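Local coordinates for LPXTG cell wall surface protein (Streptococcus gordonii, PDB 4IGB) that is a cell-wall-anchored surface protein that probably serves as an adhesin, this piece holding its N-terminal N1 and N2 domains, at residues M194-I199 against E209-K214. Residues are numbered along the deposited sequence; the frame is centred on the assembly and turned at random.
Sequences MKPTDI and ETFYVK. With NA (sodium ion), chain M; SO4 (sulfate ion), chain J.
Pro196 sits on the ring of Phe211 where a loop of the N1 domain packs, roughly antiparallel, against strand 210-214 of an eight-stranded antiparallel sheet. No hydrogen bond joins the two segments; the backbone of 194-199 pairs instead with Leu262, Leu260 and Ser258, so side chains fill the gap to the strand. The central interaction is CH-pi: Pro196 CG lies 3.5 Å from the centroid of the Phe211 ring, 14° off its normal, the pyrrolidine crossing the side chain of Phe211 at about a right angle. With CG anti to the backbone N (chi1 178°), Phe211 reaches across to the loop. At the ring's edge, near its plane, Met194 CE comes to 4.2 Å from Phe211 CE1. At the other end of the contact, Ile199 packs against Glu209, just before the strand, its CG2 4.0 Å from Glu209 CG. The same Ile199 CG2 comes close to the backbone, 3.2 Å from Glu209 O. The extended side chain of Glu209 reaches toward the loop, where OE1 accepts hydrogen bonds from the backbone N of Asp200 and Ala201 and OE2 is hydrogen-bonded to Tyr273 OH, so its buried carboxylate is gripped at both oxygens. Asp200 and Thr248 also bind the sodium ion, which Asp198 OD1 ligates at 2.6 Å.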
ATOM      1  N   MET B 194      -2.039  -2.926  -1.975  1.00 14.52           N
ATOM      2  CA  MET B 194      -1.754  -4.344  -2.106  1.00 16.94           C
ATOM      3  C   MET B 194      -2.231  -4.838  -3.466  1.00 19.48           C
ATOM      4  O   MET B 194      -3.212  -4.329  -4.014  1.00 20.42           O
ATOM      5  CB  MET B 194      -2.405  -5.138  -0.986  1.00 13.54           C
ATOM      6  CG  MET B 194      -1.712  -4.947   0.378  1.00 18.03           C
ATOM      7  SD  MET B 194      -2.214  -6.166   1.619  1.00 24.83           S
ATOM      8  CE  MET B 194      -1.332  -7.616   1.037  1.00 23.26           C
ATOM      9  N   LYS B 195      -1.536  -5.825  -4.011  1.00 17.33           N
ATOM     10  CA  LYS B 195      -1.904  -6.357  -5.318  1.00 24.81           C
ATOM     11  C   LYS B 195      -1.839  -7.885  -5.324  1.00 21.97           C
ATOM     12  O   LYS B 195      -0.861  -8.467  -5.774  1.00 26.15           O
ATOM     13  CB  LYS B 195      -0.998  -5.768  -6.398  1.00 19.33           C
ATOM     14  CG  LYS B 195      -1.326  -6.255  -7.816  1.00 24.54           C
ATOM     15  CD  LYS B 195      -0.404  -5.619  -8.846  1.00 20.03           C
ATOM     16  CE  LYS B 195       1.037  -6.020  -8.643  1.00 29.92           C
ATOM     17  NZ  LYS B 195       1.208  -7.475  -8.779  1.00 36.14           N
ATOM     18  N   PRO B 196      -2.885  -8.541  -4.813  1.00 15.62           N
ATOM     19  CA  PRO B 196      -2.882 -10.007  -4.815  1.00 16.17           C
ATOM     20  C   PRO B 196      -2.869 -10.489  -6.261  1.00 21.71           C
ATOM     21  O   PRO B 196      -3.554  -9.888  -7.089  1.00 21.11           O
ATOM     22  CB  PRO B 196      -4.235 -10.372  -4.201  1.00 21.63           C
ATOM     23  CG  PRO B 196      -4.816  -9.111  -3.672  1.00 26.09           C
ATOM     24  CD  PRO B 196      -4.182  -7.978  -4.408  1.00 20.49           C
ATOM     25  N   THR B 197      -2.124 -11.546  -6.560  1.00 20.42           N
ATOM     26  CA  THR B 197      -2.131 -12.117  -7.905  1.00 16.73           C
ATOM     27  C   THR B 197      -2.260 -13.630  -7.849  1.00 23.39           C
ATOM     28  O   THR B 197      -2.016 -14.253  -6.818  1.00 17.62           O
ATOM     29  CB  THR B 197      -0.838 -11.785  -8.670  1.00 18.62           C
ATOM     30  OG1 THR B 197       0.268 -12.383  -7.993  1.00 21.77           O
ATOM     31  CG2 THR B 197      -0.630 -10.284  -8.748  1.00 25.44           C
ATOM     32  N   ASP B 198      -2.648 -14.226  -8.968  1.00 25.22           N
ATOM     33  CA  ASP B 198      -2.635 -15.675  -9.073  1.00 21.51           C
ATOM     34  C   ASP B 198      -3.505 -16.346  -8.035  1.00 18.67           C
ATOM     35  O   ASP B 198      -3.155 -17.412  -7.524  1.00 19.33           O
ATOM     36  CB  ASP B 198      -1.207 -16.238  -8.956  1.00 17.53           C
ATOM     37  CG  ASP B 198      -1.125 -17.682  -9.448  1.00 31.54           C
ATOM     38  OD1 ASP B 198      -1.862 -18.000 -10.410  1.00 24.67           O
ATOM     39  OD2 ASP B 198      -0.374 -18.495  -8.871  1.00 27.06           O
ATOM     40  N   ILE B 199      -4.647 -15.742  -7.732  1.00 23.11           N
ATOM     41  CA  ILE B 199      -5.609 -16.393  -6.853  1.00 18.43           C
ATOM     42  C   ILE B 199      -6.405 -17.400  -7.681  1.00 24.21           C
ATOM     43  O   ILE B 199      -7.419 -17.028  -8.286  1.00 23.81           O
ATOM     44  CB  ILE B 199      -6.586 -15.391  -6.230  1.00 22.88           C
ATOM     45  CG1 ILE B 199      -5.805 -14.256  -5.558  1.00 20.84           C
ATOM     46  CG2 ILE B 199      -7.552 -16.117  -5.264  1.00 15.43           C
ATOM     47  CD1 ILE B 199      -4.697 -14.744  -4.654  1.00 24.46           C
ATOM     48  N   GLU B 209      -8.752 -21.126  -3.099  1.00 22.87           N
ATOM     49  CA  GLU B 209      -7.831 -20.088  -2.678  1.00 25.03           C
ATOM     50  C   GLU B 209      -8.547 -18.746  -2.595  1.00 24.48           C
ATOM     51  O   GLU B 209      -9.195 -18.318  -3.552  1.00 22.54           O
ATOM     52  CB  GLU B 209      -6.683 -19.992  -3.674  1.00 19.65           C
ATOM     53  CG  GLU B 209      -5.616 -18.991  -3.264  1.00 22.25           C
ATOM     54  CD  GLU B 209      -4.404 -19.053  -4.167  1.00 26.15           C
ATOM     55  OE1 GLU B 209      -4.520 -19.607  -5.287  1.00 21.38           O
ATOM     56  OE2 GLU B 209      -3.336 -18.563  -3.747  1.00 25.19           O
ATOM     57  N   THR B 210      -8.415 -18.087  -1.449  1.00 22.32           N
ATOM     58  CA  THR B 210      -9.161 -16.871  -1.169  1.00 18.82           C
ATOM     59  C   THR B 210      -8.283 -15.797  -0.535  1.00 22.90           C
ATOM     60  O   THR B 210      -7.561 -16.074   0.435  1.00 22.99           O
ATOM     61  CB  THR B 210     -10.296 -17.171  -0.182  1.00 24.87           C
ATOM     62  OG1 THR B 210     -11.113 -18.224  -0.695  1.00 19.39           O
ATOM     63  CG2 THR B 210     -11.144 -15.928   0.078  1.00 21.40           C
ATOM     64  N   PHE B 211      -8.341 -14.584  -1.091  1.00 20.25           N
ATOM     65  CA  PHE B 211      -7.771 -13.386  -0.472  1.00 13.30           C
ATOM     66  C   PHE B 211      -8.924 -12.545   0.034  1.00 21.59           C
ATOM     67  O   PHE B 211      -9.936 -12.389  -0.667  1.00 20.21           O
ATOM     68  CB  PHE B 211      -7.003 -12.558  -1.508  1.00 14.97           C
ATOM     69  CG  PHE B 211      -6.420 -11.265  -0.958  1.00 17.84           C
ATOM     70  CD1 PHE B 211      -5.209 -11.266  -0.263  1.00 18.25           C
ATOM     71  CD2 PHE B 211      -7.065 -10.059  -1.153  1.00 17.58           C
ATOM     72  CE1 PHE B 211      -4.667 -10.072   0.239  1.00 17.19           C
ATOM     73  CE2 PHE B 211      -6.534  -8.866  -0.661  1.00 18.08           C
ATOM     74  CZ  PHE B 211      -5.329  -8.876   0.036  1.00 20.26           C
ATOM     75  N   TYR B 212      -8.801 -11.999   1.242  1.00 17.97           N
ATOM     76  CA  TYR B 212      -9.859 -11.137   1.728  1.00 15.28           C
ATOM     77  C   TYR B 212      -9.372  -9.902   2.462  1.00 19.64           C
ATOM     78  O   TYR B 212      -8.243  -9.848   2.920  1.00 20.43           O
ATOM     79  CB  TYR B 212     -10.857 -11.912   2.575  1.00 16.39           C
ATOM     80  CG  TYR B 212     -10.330 -12.534   3.850  1.00 18.17           C
ATOM     81  CD1 TYR B 212      -9.973 -13.880   3.895  1.00 18.93           C
ATOM     82  CD2 TYR B 212     -10.251 -11.793   5.028  1.00 18.83           C
ATOM     83  CE1 TYR B 212      -9.525 -14.457   5.067  1.00 17.21           C
ATOM     84  CE2 TYR B 212      -9.824 -12.362   6.201  1.00 19.37           C
ATOM     85  CZ  TYR B 212      -9.459 -13.690   6.220  1.00 25.02           C
ATOM     86  OH  TYR B 212      -9.021 -14.254   7.399  1.00 24.99           O
ATOM     87  N   VAL B 213     -10.240  -8.909   2.546  1.00 14.38           N
ATOM     88  CA  VAL B 213      -9.967  -7.705   3.299  1.00 12.82           C
ATOM     89  C   VAL B 213     -11.099  -7.544   4.287  1.00 18.53           C
ATOM     90  O   VAL B 213     -12.259  -7.464   3.896  1.00 17.24           O
ATOM     91  CB  VAL B 213      -9.927  -6.486   2.385  1.00 17.91           C
ATOM     92  CG1 VAL B 213      -9.730  -5.204   3.194  1.00 12.41           C
ATOM     93  CG2 VAL B 213      -8.836  -6.658   1.326  1.00 19.09           C
ATOM     94  N   LYS B 214     -10.762  -7.535   5.568  1.00 17.94           N
ATOM     95  CA  LYS B 214     -11.738  -7.283   6.623  1.00 19.40           C
ATOM     96  C   LYS B 214     -12.167  -5.816   6.607  1.00 18.28           C
ATOM     97  O   LYS B 214     -11.370  -4.949   6.268  1.00 15.53           O
ATOM     98  CB  LYS B 214     -11.145  -7.660   7.985  1.00 17.88           C
ATOM     99  CG  LYS B 214     -11.107  -9.182   8.211  1.00 16.67           C
ATOM    100  CD  LYS B 214     -10.181  -9.563   9.342  1.00 37.22           C
ATOM    101  CE  LYS B 214     -10.619  -8.994  10.701  1.00 41.09           C
ATOM    102  NZ  LYS B 214      -9.484  -9.151  11.696  1.00 26.05           N
TER
HETATM  103 NA    NA M 504      -1.168 -20.335 -11.454  0.72 31.94          NA
HETATM  104  S   SO4 J 501       5.256  -6.685  -9.123  0.65 51.83           S
HETATM  105  O1  SO4 J 501       4.381  -7.175 -10.184  0.65 79.59           O
HETATM  106  O2  SO4 J 501       4.777  -7.170  -7.839  0.65 48.30           O
HETATM  107  O3  SO4 J 501       5.253  -5.223  -9.144  0.65 38.72           O
HETATM  108  O4  SO4 J 501       6.613  -7.196  -9.322  0.65 55.24           O
HETATM  109  O   HOH W   1       1.149 -19.629 -11.798  1.00 37.28           O